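Local structure of Nadp(h)-dependent ketose reductase (Bemisia argentifolii, 1E3J) at residues A36-C41 / H66-T71; V88-G93 / R127-A132; G123-Y128 / V345-R350. The protein probably reduces fructose to the corresponding polyol with NADPH, as a zinc-containing member of the alcohol dehydrogenase family. One frame throughout, in Å; residues are numbered along the deposited sequence.

The three contacts lie in or against the curled mixed sheet of the domain that carries the zinc ions, apart from the parallel Rossmann-type sheet. Contact 1 pairs strands 30-40 and 67-75. Its centre is about 8 Å from that of contact 2, where strand 87-90, the neighbour of 67-75, meets strand 128-132. Contact 3 is centred about 6 Å from contact 1 and 11 Å from contact 2, and shares Arg127 and Tyr128 with the latter. Contact 1 closes before contact 2 opens, and contact 3 begins where contact 2 ends and closes near the C-terminus. Strand 30-40, which leads to the zinc ligand Cys41, is thus paired with both 67-75 and the late strand 344-348.

Contact 1. Residues A36-C41 / H66-T71; sequences AYVGIC and HEASGT. With ZN (zinc ion), chain C.
Cys41, His66 and Glu67 meet on one zinc ion, to which they give a sulfur, an imidazole nitrogen and a carboxylate oxygen: SG of Cys41 is 2.4 Å from the metal, NE2 of His66 2.2 Å and OE2 of Glu67 2.3 Å. A water completes the set at 2.1 Å from the zinc. The Cys41 sulfur lies at the edge of the His66 ring, near its plane, and it also caps a backbone N at the start of helix 42-50. Glu67 gets there along a side chain that is stretched beyond CG (chi2 -178°). Its other oxygen, OE1, forms a salt bridge with Lys344, so both ends of the carboxylate are held and its turn is fixed. Gly39 suits its position because, with no side chain, its CA can lie 3.7 Å from OE1 of Glu67.

Away from the metal the antiparallel strands are joined by backbone bonds, among them Gly39 N to Glu67 O (2.7 Å) and Ala36 N to Ser69 O (3.0 Å). Between these, Val38 and Ala68 form a non-hydrogen-bonded pair, the small alanine CB meeting CG2 of the valine at 3.8 Å. On the side of the sheet that carries Tyr37, Ser69 OG lies at the edge of the tyrosine ring and is bonded to Leu145 O. A cysteine from one segment and an adjacent His-Glu pair from the other, with a water, are consistent with the catalytic zinc site of polyol-dehydrogenase relatives.

Contact 2. Residues V88-G93 / R127-A132; sequences VAVEPG and RYYVHA
Val90 and His131 make the tight part of this contact. The methyl CG1 of the valine stands over one face of the imidazole, 3.6 Å from its centroid and displaced toward the CD2-NE2 side, a CH-pi contact. It gets there because CG1 is turned anti to the backbone N (chi1 175°), which aims that branch at the ring. The same ring is also held at its edge: NE2 of His131 gives its hydrogen to the backbone oxygen of Glu91, and the short N to O distance of 2.6 Å goes with an N-H...O angle of 157°. The oxygen lies near the ring plane, yet the nitrogen stands about 40° out of the carbonyl plane. Histidine suits the place, offering a flat aromatic face to the valine and an N-H to a carbonyl beyond the end of the strand.

The two strands are not neighbours in the sheet. Strand 30-40 pairs with 128-132, strand 67-75 with 87-90, and the sheet of this GroES-like domain curls until Val90 and His131 face each other across its interior.

Contact is looser toward the partly exposed Tyr129, whose CE2 comes no nearer than 4.1 Å to Val90 CG1. Glu91 gives only its backbone oxygen here; its carboxylate turns off to Tyr107 and His137. Pro92 sends its first side-chain bond away from 127-132, and its side chain lies about 4 Å from that of the zinc ligand His66.

Contact 3. Residues G123-Y128 / V345-R350; sequences GNLARY and VMISCR. With BO3 (boric acid), chain E.
Leu125 and Ile347 lay their side chains across each other at about a right angle where a loop of the GroES-like domain meets strand 344-348, which returns to this domain after the Rossmann-type fold. Leu125, the centre of an inverse gamma turn, has CG anti to the backbone N (chi1 180°), carrying its CD1 to within 3.8 Å of Ile347 CG2, while Leu125 CD2 lies 3.9 Å from Ile347 CD1. Branched apolar chains suit this buried spot: CD1 of the leucine touches both CG2 and CD1 of the isoleucine and CD2 its CD1, both methyls coming from one side, with Thr328 against both residues. Leu125 CD1 also reaches Cys349, whose SG lies against the loop, 3.7 Å from Ala126 O.

Arg127 crosses to the backbone of the same cysteine. Its chain bends at chi2 (-87°) and swings the guanidinium over, and Arg127 NH1 bonds to Cys349 O at 2.9 Å. The oxygen lies in the guanidinium plane, but NH1 stands about 52° out of the carbonyl plane. Through a salt bridge from NH2, this long, charged side chain links the carbonyl just past the strand to Glu326.

The first side-chain bond of Arg350 points away from the loop, and its guanidinium reaches the boric acid, in a pocket with Arg87, Ser144 and Leu145. Arg350 NH2 has weak bonds to Tyr37 OH and, at 3.4 Å, to O3 of the boric acid.

Contact 1. Residues A36-C41 / H66-T71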
ATOM      1  N   ALA A  36     -12.568   4.772  36.613  1.00 41.20           N
ATOM      2  CA  ALA A  36     -13.260   3.542  36.963  1.00 42.04           C
ATOM      3  C   ALA A  36     -12.314   2.332  37.123  1.00 42.60           C
ATOM      4  O   ALA A  36     -12.272   1.708  38.180  1.00 42.12           O
ATOM      5  CB  ALA A  36     -14.344   3.244  35.946  1.00 40.37           C
ATOM      6  N   TYR A  37     -11.555   2.004  36.077  1.00 43.71           N
ATOM      7  CA  TYR A  37     -10.634   0.889  36.129  1.00 40.90           C
ATOM      8  C   TYR A  37      -9.292   1.276  35.505  1.00 42.51           C
ATOM      9  O   TYR A  37      -9.224   2.118  34.596  1.00 43.65           O
ATOM     10  CB  TYR A  37     -11.225  -0.319  35.401  1.00 42.92           C
ATOM     11  CG  TYR A  37     -12.445  -0.898  36.081  1.00 46.81           C
ATOM     12  CD1 TYR A  37     -12.307  -1.848  37.108  1.00 47.09           C
ATOM     13  CD2 TYR A  37     -13.727  -0.425  35.782  1.00 45.99           C
ATOM     14  CE1 TYR A  37     -13.427  -2.302  37.825  1.00 49.89           C
ATOM     15  CE2 TYR A  37     -14.846  -0.874  36.493  1.00 48.99           C
ATOM     16  CZ  TYR A  37     -14.689  -1.809  37.508  1.00 50.72           C
ATOM     17  OH  TYR A  37     -15.796  -2.273  38.188  1.00 54.71           O
ATOM     18  N   VAL A  38      -8.225   0.669  36.008  1.00 41.13           N
ATOM     19  CA  VAL A  38      -6.892   0.927  35.524  1.00 42.42           C
ATOM     20  C   VAL A  38      -6.129  -0.388  35.582  1.00 42.31           C
ATOM     21  O   VAL A  38      -5.951  -0.969  36.665  1.00 41.30           O
ATOM     22  CB  VAL A  38      -6.164   1.966  36.393  1.00 42.27           C
ATOM     23  CG1 VAL A  38      -4.737   2.151  35.903  1.00 43.21           C
ATOM     24  CG2 VAL A  38      -6.889   3.276  36.342  1.00 43.41           C
ATOM     25  N   GLY A  39      -5.705  -0.861  34.415  1.00 40.71           N
ATOM     26  CA  GLY A  39      -4.966  -2.100  34.349  1.00 40.98           C
ATOM     27  C   GLY A  39      -3.504  -1.755  34.475  1.00 43.08           C
ATOM     28  O   GLY A  39      -3.110  -0.605  34.279  1.00 43.49           O
ATOM     29  N   ILE A  40      -2.680  -2.725  34.823  1.00 43.88           N
ATOM     30  CA  ILE A  40      -1.269  -2.429  34.932  1.00 45.07           C
ATOM     31  C   ILE A  40      -0.485  -3.441  34.131  1.00 45.59           C
ATOM     32  O   ILE A  40      -0.946  -4.559  33.936  1.00 42.04           O
ATOM     33  CB  ILE A  40      -0.824  -2.426  36.401  1.00 47.92           C
ATOM     34  CG1 ILE A  40      -1.171  -3.753  37.078  1.00 49.63           C
ATOM     35  CG2 ILE A  40      -1.516  -1.279  37.119  1.00 49.69           C
ATOM     36  CD1 ILE A  40      -0.830  -3.772  38.595  1.00 53.74           C
ATOM     37  N   CYS A  41       0.686  -3.042  33.633  1.00 48.09           N
ATOM     38  CA  CYS A  41       1.486  -3.960  32.840  1.00 50.10           C
ATOM     39  C   CYS A  41       2.940  -3.940  33.267  1.00 50.57           C
ATOM     40  O   CYS A  41       3.320  -3.233  34.206  1.00 49.18           O
ATOM     41  CB  CYS A  41       1.349  -3.624  31.345  1.00 51.23           C
ATOM     42  SG  CYS A  41       2.357  -2.233  30.762  1.00 56.78           S
ATOM     43  N   HIS A  66      -1.792   3.828  33.055  1.00 39.33           N
ATOM     44  CA  HIS A  66      -2.114   4.233  31.694  1.00 39.58           C
ATOM     45  C   HIS A  66      -3.125   3.350  30.916  1.00 40.88           C
ATOM     46  O   HIS A  66      -3.359   3.568  29.726  1.00 45.27           O
ATOM     47  CB  HIS A  66      -0.814   4.377  30.887  1.00 39.09           C
ATOM     48  CG  HIS A  66      -0.060   3.097  30.741  1.00 42.13           C
ATOM     49  ND1 HIS A  66       0.961   2.735  31.592  1.00 42.72           N
ATOM     50  CD2 HIS A  66      -0.265   2.033  29.924  1.00 40.14           C
ATOM     51  CE1 HIS A  66       1.351   1.502  31.316  1.00 40.57           C
ATOM     52  NE2 HIS A  66       0.619   1.058  30.314  1.00 43.48           N
ATOM     53  N   GLU A  67      -3.705   2.338  31.537  1.00 41.39           N
ATOM     54  CA  GLU A  67      -4.670   1.484  30.834  1.00 42.44           C
ATOM     55  C   GLU A  67      -5.965   1.715  31.568  1.00 42.47           C
ATOM     56  O   GLU A  67      -6.307   0.955  32.481  1.00 43.81           O
ATOM     57  CB  GLU A  67      -4.287   0.013  30.950  1.00 44.79           C
ATOM     58  CG  GLU A  67      -2.871  -0.298  30.473  1.00 46.73           C
ATOM     59  CD  GLU A  67      -2.555  -1.797  30.556  1.00 49.74           C
ATOM     60  OE1 GLU A  67      -3.407  -2.581  31.040  1.00 48.29           O
ATOM     61  OE2 GLU A  67      -1.444  -2.190  30.128  1.00 51.83           O
ATOM     62  N   ALA A  68      -6.709   2.725  31.142  1.00 40.12           N
ATOM     63  CA  ALA A  68      -7.890   3.107  31.876  1.00 38.89           C
ATOM     64  C   ALA A  68      -9.176   3.451  31.168  1.00 40.78           C
ATOM     65  O   ALA A  68      -9.258   3.564  29.926  1.00 39.74           O
ATOM     66  CB  ALA A  68      -7.518   4.273  32.738  1.00 35.93           C
ATOM     67  N   SER A  69     -10.186   3.657  32.012  1.00 37.87           N
ATOM     68  CA  SER A  69     -11.509   4.058  31.588  1.00 41.33           C
ATOM     69  C   SER A  69     -12.110   4.861  32.741  1.00 42.23           C
ATOM     70  O   SER A  69     -11.547   4.929  33.839  1.00 42.69           O
ATOM     71  CB  SER A  69     -12.395   2.858  31.305  1.00 39.04           C
ATOM     72  OG  SER A  69     -12.502   2.097  32.489  1.00 45.43           O
ATOM     73  N   GLY A  70     -13.268   5.444  32.495  1.00 42.56           N
ATOM     74  CA  GLY A  70     -13.899   6.245  33.520  1.00 43.59           C
ATOM     75  C   GLY A  70     -15.110   6.946  32.958  1.00 44.71           C
ATOM     76  O   GLY A  70     -15.443   6.790  31.766  1.00 45.31           O
ATOM     77  N   THR A  71     -15.750   7.742  33.805  1.00 45.22           N
ATOM     78  CA  THR A  71     -16.956   8.443  33.419  1.00 46.87           C
ATOM     79  C   THR A  71     -16.784   9.953  33.338  1.00 47.39           C
ATOM     80  O   THR A  71     -16.166  10.572  34.213  1.00 48.11           O
ATOM     81  CB  THR A  71     -18.080   8.088  34.396  1.00 48.65           C
ATOM     82  OG1 THR A  71     -18.192   6.660  34.475  1.00 47.96           O
ATOM     83  CG2 THR A  71     -19.404   8.667  33.919  1.00 50.44           C
TER
HETATM   84 ZN    ZN C 902       0.472  -1.030  29.787  1.00 71.69          ZN
HETATM   85  O   HOH W   1       0.485  -1.442  27.687  1.00 66.89           O

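Contact 2. Residues V88-G93 / R127-A132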
ATOM      1  N   VAL A  88     -16.187   6.242  29.051  1.00 43.37           N
ATOM      2  CA  VAL A  88     -15.099   6.214  28.086  1.00 40.82           C
ATOM      3  C   VAL A  88     -13.856   5.403  28.440  1.00 40.55           C
ATOM      4  O   VAL A  88     -13.512   5.176  29.617  1.00 40.46           O
ATOM      5  CB  VAL A  88     -14.593   7.648  27.786  1.00 41.60           C
ATOM      6  CG1 VAL A  88     -15.752   8.548  27.379  1.00 40.85           C
ATOM      7  CG2 VAL A  88     -13.868   8.211  29.021  1.00 38.94           C
ATOM      8  N   ALA A  89     -13.165   5.014  27.385  1.00 38.54           N
ATOM      9  CA  ALA A  89     -11.907   4.312  27.485  1.00 38.33           C
ATOM     10  C   ALA A  89     -10.918   5.449  27.181  1.00 38.87           C
ATOM     11  O   ALA A  89     -11.198   6.289  26.352  1.00 40.39           O
ATOM     12  CB  ALA A  89     -11.832   3.213  26.443  1.00 39.07           C
ATOM     13  N   VAL A  90      -9.785   5.488  27.880  1.00 38.57           N
ATOM     14  CA  VAL A  90      -8.813   6.544  27.733  1.00 37.61           C
ATOM     15  C   VAL A  90      -7.633   6.100  26.886  1.00 38.84           C
ATOM     16  O   VAL A  90      -6.912   5.181  27.255  1.00 38.18           O
ATOM     17  CB  VAL A  90      -8.284   6.988  29.132  1.00 38.14           C
ATOM     18  CG1 VAL A  90      -7.197   7.989  28.977  1.00 36.44           C
ATOM     19  CG2 VAL A  90      -9.426   7.635  29.955  1.00 39.86           C
ATOM     20  N   GLU A  91      -7.433   6.738  25.737  1.00 38.93           N
ATOM     21  CA  GLU A  91      -6.285   6.364  24.913  1.00 38.78           C
ATOM     22  C   GLU A  91      -5.260   7.274  25.526  1.00 36.96           C
ATOM     23  O   GLU A  91      -5.343   8.503  25.410  1.00 38.06           O
ATOM     24  CB  GLU A  91      -6.484   6.672  23.431  1.00 35.54           C
ATOM     25  CG  GLU A  91      -5.239   6.311  22.636  1.00 34.05           C
ATOM     26  CD  GLU A  91      -5.418   6.517  21.144  1.00 31.62           C
ATOM     27  OE1 GLU A  91      -6.571   6.639  20.688  1.00 31.86           O
ATOM     28  OE2 GLU A  91      -4.402   6.561  20.441  1.00 36.06           O
ATOM     29  N   PRO A  92      -4.274   6.682  26.189  1.00 37.55           N
ATOM     30  CA  PRO A  92      -3.209   7.426  26.884  1.00 39.10           C
ATOM     31  C   PRO A  92      -2.185   8.291  26.172  1.00 40.90           C
ATOM     32  O   PRO A  92      -1.550   9.118  26.821  1.00 43.77           O
ATOM     33  CB  PRO A  92      -2.527   6.333  27.746  1.00 37.82           C
ATOM     34  CG  PRO A  92      -2.726   5.078  26.908  1.00 37.30           C
ATOM     35  CD  PRO A  92      -4.128   5.217  26.353  1.00 34.30           C
ATOM     36  N   GLY A  93      -1.973   8.105  24.876  1.00 38.73           N
ATOM     37  CA  GLY A  93      -0.955   8.929  24.244  1.00 38.90           C
ATOM     38  C   GLY A  93      -1.583  10.074  23.475  1.00 38.70           C
ATOM     39  O   GLY A  93      -2.361   9.843  22.553  1.00 37.35           O
ATOM     40  N   ARG A 127      -8.435   9.005  41.426  1.00 40.81           N
ATOM     41  CA  ARG A 127      -9.901   9.003  41.419  1.00 42.96           C
ATOM     42  C   ARG A 127     -10.405   9.862  40.291  1.00 41.41           C
ATOM     43  O   ARG A 127     -11.453   9.594  39.715  1.00 39.87           O
ATOM     44  CB  ARG A 127     -10.489   9.586  42.726  1.00 45.03           C
ATOM     45  CG  ARG A 127     -10.071   8.903  44.017  1.00 47.32           C
ATOM     46  CD  ARG A 127     -10.960   7.702  44.410  1.00 50.32           C
ATOM     47  NE  ARG A 127     -10.600   7.217  45.757  1.00 52.48           N
ATOM     48  CZ  ARG A 127     -10.641   5.941  46.131  1.00 53.76           C
ATOM     49  NH1 ARG A 127     -11.039   5.004  45.276  1.00 53.70           N
ATOM     50  NH2 ARG A 127     -10.237   5.589  47.346  1.00 54.37           N
ATOM     51  N   TYR A 128      -9.677  10.936  40.042  1.00 40.95           N
ATOM     52  CA  TYR A 128     -10.032  11.871  39.001  1.00 44.55           C
ATOM     53  C   TYR A 128      -8.882  12.117  38.059  1.00 43.86           C
ATOM     54  O   TYR A 128      -7.717  12.110  38.464  1.00 45.51           O
ATOM     55  CB  TYR A 128     -10.485  13.196  39.587  1.00 44.81           C
ATOM     56  CG  TYR A 128     -11.812  13.093  40.247  1.00 49.82           C
ATOM     57  CD1 TYR A 128     -12.987  13.208  39.503  1.00 50.82           C
ATOM     58  CD2 TYR A 128     -11.918  12.813  41.610  1.00 50.66           C
ATOM     59  CE1 TYR A 128     -14.237  13.043  40.103  1.00 53.40           C
ATOM     60  CE2 TYR A 128     -13.173  12.644  42.216  1.00 52.82           C
ATOM     61  CZ  TYR A 128     -14.323  12.761  41.462  1.00 52.82           C
ATOM     62  OH  TYR A 128     -15.560  12.607  42.063  1.00 54.86           O
ATOM     63  N   TYR A 129      -9.231  12.382  36.806  1.00 43.12           N
ATOM     64  CA  TYR A 129      -8.231  12.610  35.768  1.00 42.04           C
ATOM     65  C   TYR A 129      -8.821  13.443  34.651  1.00 39.95           C
ATOM     66  O   TYR A 129      -9.994  13.311  34.301  1.00 42.02           O
ATOM     67  CB  TYR A 129      -7.775  11.239  35.248  1.00 43.02           C
ATOM     68  CG  TYR A 129      -6.767  11.260  34.138  1.00 42.95           C
ATOM     69  CD1 TYR A 129      -5.476  11.750  34.343  1.00 40.83           C
ATOM     70  CD2 TYR A 129      -7.122  10.802  32.856  1.00 44.56           C
ATOM     71  CE1 TYR A 129      -4.557  11.792  33.295  1.00 43.35           C
ATOM     72  CE2 TYR A 129      -6.215  10.836  31.797  1.00 43.58           C
ATOM     73  CZ  TYR A 129      -4.946  11.330  32.015  1.00 44.95           C
ATOM     74  OH  TYR A 129      -4.076  11.376  30.954  1.00 45.44           O
ATOM     75  N   VAL A 130      -8.008  14.313  34.097  1.00 41.06           N
ATOM     76  CA  VAL A 130      -8.424  15.176  32.987  1.00 41.99           C
ATOM     77  C   VAL A 130      -7.688  14.657  31.720  1.00 42.05           C
ATOM     78  O   VAL A 130      -6.522  14.289  31.810  1.00 40.92           O
ATOM     79  CB  VAL A 130      -8.057  16.637  33.338  1.00 43.45           C
ATOM     80  CG1 VAL A 130      -7.249  17.298  32.230  1.00 45.50           C
ATOM     81  CG2 VAL A 130      -9.358  17.416  33.665  1.00 43.46           C
ATOM     82  N   HIS A 131      -8.352  14.617  30.562  1.00 41.71           N
ATOM     83  CA  HIS A 131      -7.712  14.092  29.335  1.00 39.93           C
ATOM     84  C   HIS A 131      -8.323  14.736  28.090  1.00 39.34           C
ATOM     85  O   HIS A 131      -9.504  15.103  28.101  1.00 36.99           O
ATOM     86  CB  HIS A 131      -7.932  12.557  29.282  1.00 38.36           C
ATOM     87  CG  HIS A 131      -6.975  11.820  28.394  1.00 39.04           C
ATOM     88  ND1 HIS A 131      -5.608  11.875  28.562  1.00 41.45           N
ATOM     89  CD2 HIS A 131      -7.193  10.985  27.346  1.00 37.34           C
ATOM     90  CE1 HIS A 131      -5.021  11.106  27.664  1.00 36.63           C
ATOM     91  NE2 HIS A 131      -5.961  10.556  26.916  1.00 38.93           N
ATOM     92  N   ALA A 132      -7.536  14.851  27.016  1.00 39.64           N
ATOM     93  CA  ALA A 132      -8.034  15.439  25.749  1.00 40.00           C
ATOM     94  C   ALA A 132      -9.258  14.659  25.327  1.00 39.47           C
ATOM     95  O   ALA A 132      -9.233  13.429  25.291  1.00 40.59           O
ATOM     96  CB  ALA A 132      -6.964  15.359  24.654  1.00 38.91           C
TER

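Contact 3. Residues G123-Y128 / V345-R350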
ATOM      1  N   GLY A 123       0.056   9.824  35.112  1.00 44.73           N
ATOM      2  CA  GLY A 123      -0.886   8.824  34.670  1.00 41.13           C
ATOM      3  C   GLY A 123      -2.265   8.993  35.256  1.00 39.96           C
ATOM      4  O   GLY A 123      -2.603  10.016  35.817  1.00 39.20           O
ATOM      5  N   ASN A 124      -3.088   7.967  35.162  1.00 40.48           N
ATOM      6  CA  ASN A 124      -4.446   8.142  35.646  1.00 40.24           C
ATOM      7  C   ASN A 124      -4.892   7.157  36.747  1.00 39.60           C
ATOM      8  O   ASN A 124      -6.088   6.850  36.837  1.00 37.63           O
ATOM      9  CB  ASN A 124      -5.387   8.053  34.436  1.00 41.42           C
ATOM     10  CG  ASN A 124      -5.022   6.893  33.518  1.00 43.70           C
ATOM     11  OD1 ASN A 124      -4.586   5.831  34.002  1.00 44.06           O
ATOM     12  ND2 ASN A 124      -5.195   7.078  32.192  1.00 39.80           N
ATOM     13  N   LEU A 125      -3.955   6.632  37.543  1.00 37.58           N
ATOM     14  CA  LEU A 125      -4.338   5.718  38.614  1.00 39.11           C
ATOM     15  C   LEU A 125      -4.598   6.690  39.739  1.00 38.72           C
ATOM     16  O   LEU A 125      -3.732   6.949  40.542  1.00 40.25           O
ATOM     17  CB  LEU A 125      -3.202   4.746  38.977  1.00 40.26           C
ATOM     18  CG  LEU A 125      -3.531   3.751  40.116  1.00 41.45           C
ATOM     19  CD1 LEU A 125      -4.748   2.895  39.732  1.00 38.58           C
ATOM     20  CD2 LEU A 125      -2.330   2.856  40.414  1.00 41.49           C
ATOM     21  N   ALA A 126      -5.789   7.276  39.718  1.00 38.02           N
ATOM     22  CA  ALA A 126      -6.229   8.286  40.666  1.00 39.67           C
ATOM     23  C   ALA A 126      -7.751   8.259  40.562  1.00 40.94           C
ATOM     24  O   ALA A 126      -8.289   7.577  39.682  1.00 40.58           O
ATOM     25  CB  ALA A 126      -5.716   9.655  40.245  1.00 38.50           C
ATOM     26  N   ARG A 127      -8.435   9.005  41.426  1.00 40.81           N
ATOM     27  CA  ARG A 127      -9.901   9.003  41.419  1.00 42.96           C
ATOM     28  C   ARG A 127     -10.405   9.862  40.291  1.00 41.41           C
ATOM     29  O   ARG A 127     -11.453   9.594  39.715  1.00 39.87           O
ATOM     30  CB  ARG A 127     -10.489   9.586  42.726  1.00 45.03           C
ATOM     31  CG  ARG A 127     -10.071   8.903  44.017  1.00 47.32           C
ATOM     32  CD  ARG A 127     -10.960   7.702  44.410  1.00 50.32           C
ATOM     33  NE  ARG A 127     -10.600   7.217  45.757  1.00 52.48           N
ATOM     34  CZ  ARG A 127     -10.641   5.941  46.131  1.00 53.76           C
ATOM     35  NH1 ARG A 127     -11.039   5.004  45.276  1.00 53.70           N
ATOM     36  NH2 ARG A 127     -10.237   5.589  47.346  1.00 54.37           N
ATOM     37  N   TYR A 128      -9.677  10.936  40.042  1.00 40.95           N
ATOM     38  CA  TYR A 128     -10.032  11.871  39.001  1.00 44.55           C
ATOM     39  C   TYR A 128      -8.882  12.117  38.059  1.00 43.86           C
ATOM     40  O   TYR A 128      -7.717  12.110  38.464  1.00 45.51           O
ATOM     41  CB  TYR A 128     -10.485  13.196  39.587  1.00 44.81           C
ATOM     42  CG  TYR A 128     -11.812  13.093  40.247  1.00 49.82           C
ATOM     43  CD1 TYR A 128     -12.987  13.208  39.503  1.00 50.82           C
ATOM     44  CD2 TYR A 128     -11.918  12.813  41.610  1.00 50.66           C
ATOM     45  CE1 TYR A 128     -14.237  13.043  40.103  1.00 53.40           C
ATOM     46  CE2 TYR A 128     -13.173  12.644  42.216  1.00 52.82           C
ATOM     47  CZ  TYR A 128     -14.323  12.761  41.462  1.00 52.82           C
ATOM     48  OH  TYR A 128     -15.560  12.607  42.063  1.00 54.86           O
ATOM     49  N   VAL A 345      -3.730  -7.756  35.852  1.00 45.68           N
ATOM     50  CA  VAL A 345      -4.094  -7.230  37.178  1.00 42.88           C
ATOM     51  C   VAL A 345      -4.809  -5.897  36.968  1.00 43.45           C
ATOM     52  O   VAL A 345      -4.263  -4.994  36.337  1.00 44.96           O
ATOM     53  CB  VAL A 345      -2.833  -6.993  38.058  1.00 44.19           C
ATOM     54  CG1 VAL A 345      -3.221  -6.347  39.354  1.00 41.41           C
ATOM     55  CG2 VAL A 345      -2.102  -8.312  38.309  1.00 43.20           C
ATOM     56  N   MET A 346      -6.015  -5.790  37.521  1.00 43.33           N
ATOM     57  CA  MET A 346      -6.887  -4.635  37.396  1.00 43.11           C
ATOM     58  C   MET A 346      -7.209  -3.960  38.746  1.00 45.19           C
ATOM     59  O   MET A 346      -7.530  -4.624  39.750  1.00 45.66           O
ATOM     60  CB  MET A 346      -8.187  -5.082  36.727  1.00 41.47           C
ATOM     61  CG  MET A 346      -9.133  -3.964  36.361  1.00 42.11           C
ATOM     62  SD  MET A 346      -8.554  -2.932  34.942  1.00 48.73           S
ATOM     63  CE  MET A 346      -8.377  -4.242  33.711  1.00 45.94           C
ATOM     64  N   ILE A 347      -7.142  -2.630  38.741  1.00 43.65           N
ATOM     65  CA  ILE A 347      -7.399  -1.805  39.894  1.00 41.48           C
ATOM     66  C   ILE A 347      -8.632  -0.954  39.669  1.00 43.09           C
ATOM     67  O   ILE A 347      -8.662  -0.171  38.730  1.00 41.84           O
ATOM     68  CB  ILE A 347      -6.216  -0.853  40.169  1.00 38.78           C
ATOM     69  CG1 ILE A 347      -4.929  -1.669  40.250  1.00 35.37           C
ATOM     70  CG2 ILE A 347      -6.489  -0.061  41.458  1.00 36.08           C
ATOM     71  CD1 ILE A 347      -3.660  -0.855  40.557  1.00 35.25           C
ATOM     72  N   SER A 348      -9.643  -1.096  40.528  1.00 45.09           N
ATOM     73  CA  SER A 348     -10.880  -0.317  40.398  1.00 48.51           C
ATOM     74  C   SER A 348     -10.763   0.944  41.238  1.00 50.28           C
ATOM     75  O   SER A 348     -10.269   0.908  42.369  1.00 53.08           O
ATOM     76  CB  SER A 348     -12.090  -1.144  40.837  1.00 47.78           C
ATOM     77  OG  SER A 348     -11.839  -1.778  42.072  1.00 54.21           O
ATOM     78  N   CYS A 349     -11.256   2.048  40.696  1.00 51.67           N
ATOM     79  CA  CYS A 349     -11.143   3.345  41.328  1.00 52.89           C
ATOM     80  C   CYS A 349     -12.346   4.012  41.947  1.00 55.57           C
ATOM     81  O   CYS A 349     -12.183   5.006  42.632  1.00 56.75           O
ATOM     82  CB  CYS A 349     -10.577   4.326  40.314  1.00 51.75           C
ATOM     83  SG  CYS A 349      -8.915   3.980  39.804  1.00 52.31           S
ATOM     84  N   ARG A 350     -13.554   3.542  41.704  1.00 58.48           N
ATOM     85  CA  ARG A 350     -14.671   4.265  42.286  1.00 62.77           C
ATOM     86  C   ARG A 350     -14.786   4.037  43.795  1.00 64.75           C
ATOM     87  O   ARG A 350     -14.783   2.900  44.244  1.00 64.77           O
ATOM     88  CB  ARG A 350     -15.955   3.895  41.554  1.00 62.36           C
ATOM     89  CG  ARG A 350     -16.002   4.551  40.186  1.00 63.29           C
ATOM     90  CD  ARG A 350     -17.019   3.902  39.254  1.00 64.38           C
ATOM     91  NE  ARG A 350     -16.773   2.479  38.987  1.00 65.07           N
ATOM     92  CZ  ARG A 350     -17.553   1.739  38.198  1.00 65.72           C
ATOM     93  NH1 ARG A 350     -18.607   2.301  37.609  1.00 66.04           N
ATOM     94  NH2 ARG A 350     -17.310   0.444  38.012  1.00 65.85           N
TER
HETATM   95  B   BO3 E 904     -19.919  -0.434  34.596  1.00 62.20           B
HETATM   96  O1  BO3 E 904     -20.625   0.647  35.004  1.00 65.28           O
HETATM   97  O2  BO3 E 904     -20.272  -1.095  33.491  1.00 63.07           O
HETATM   98  O3  BO3 E 904     -18.857  -0.850  35.303  1.00 64.27           O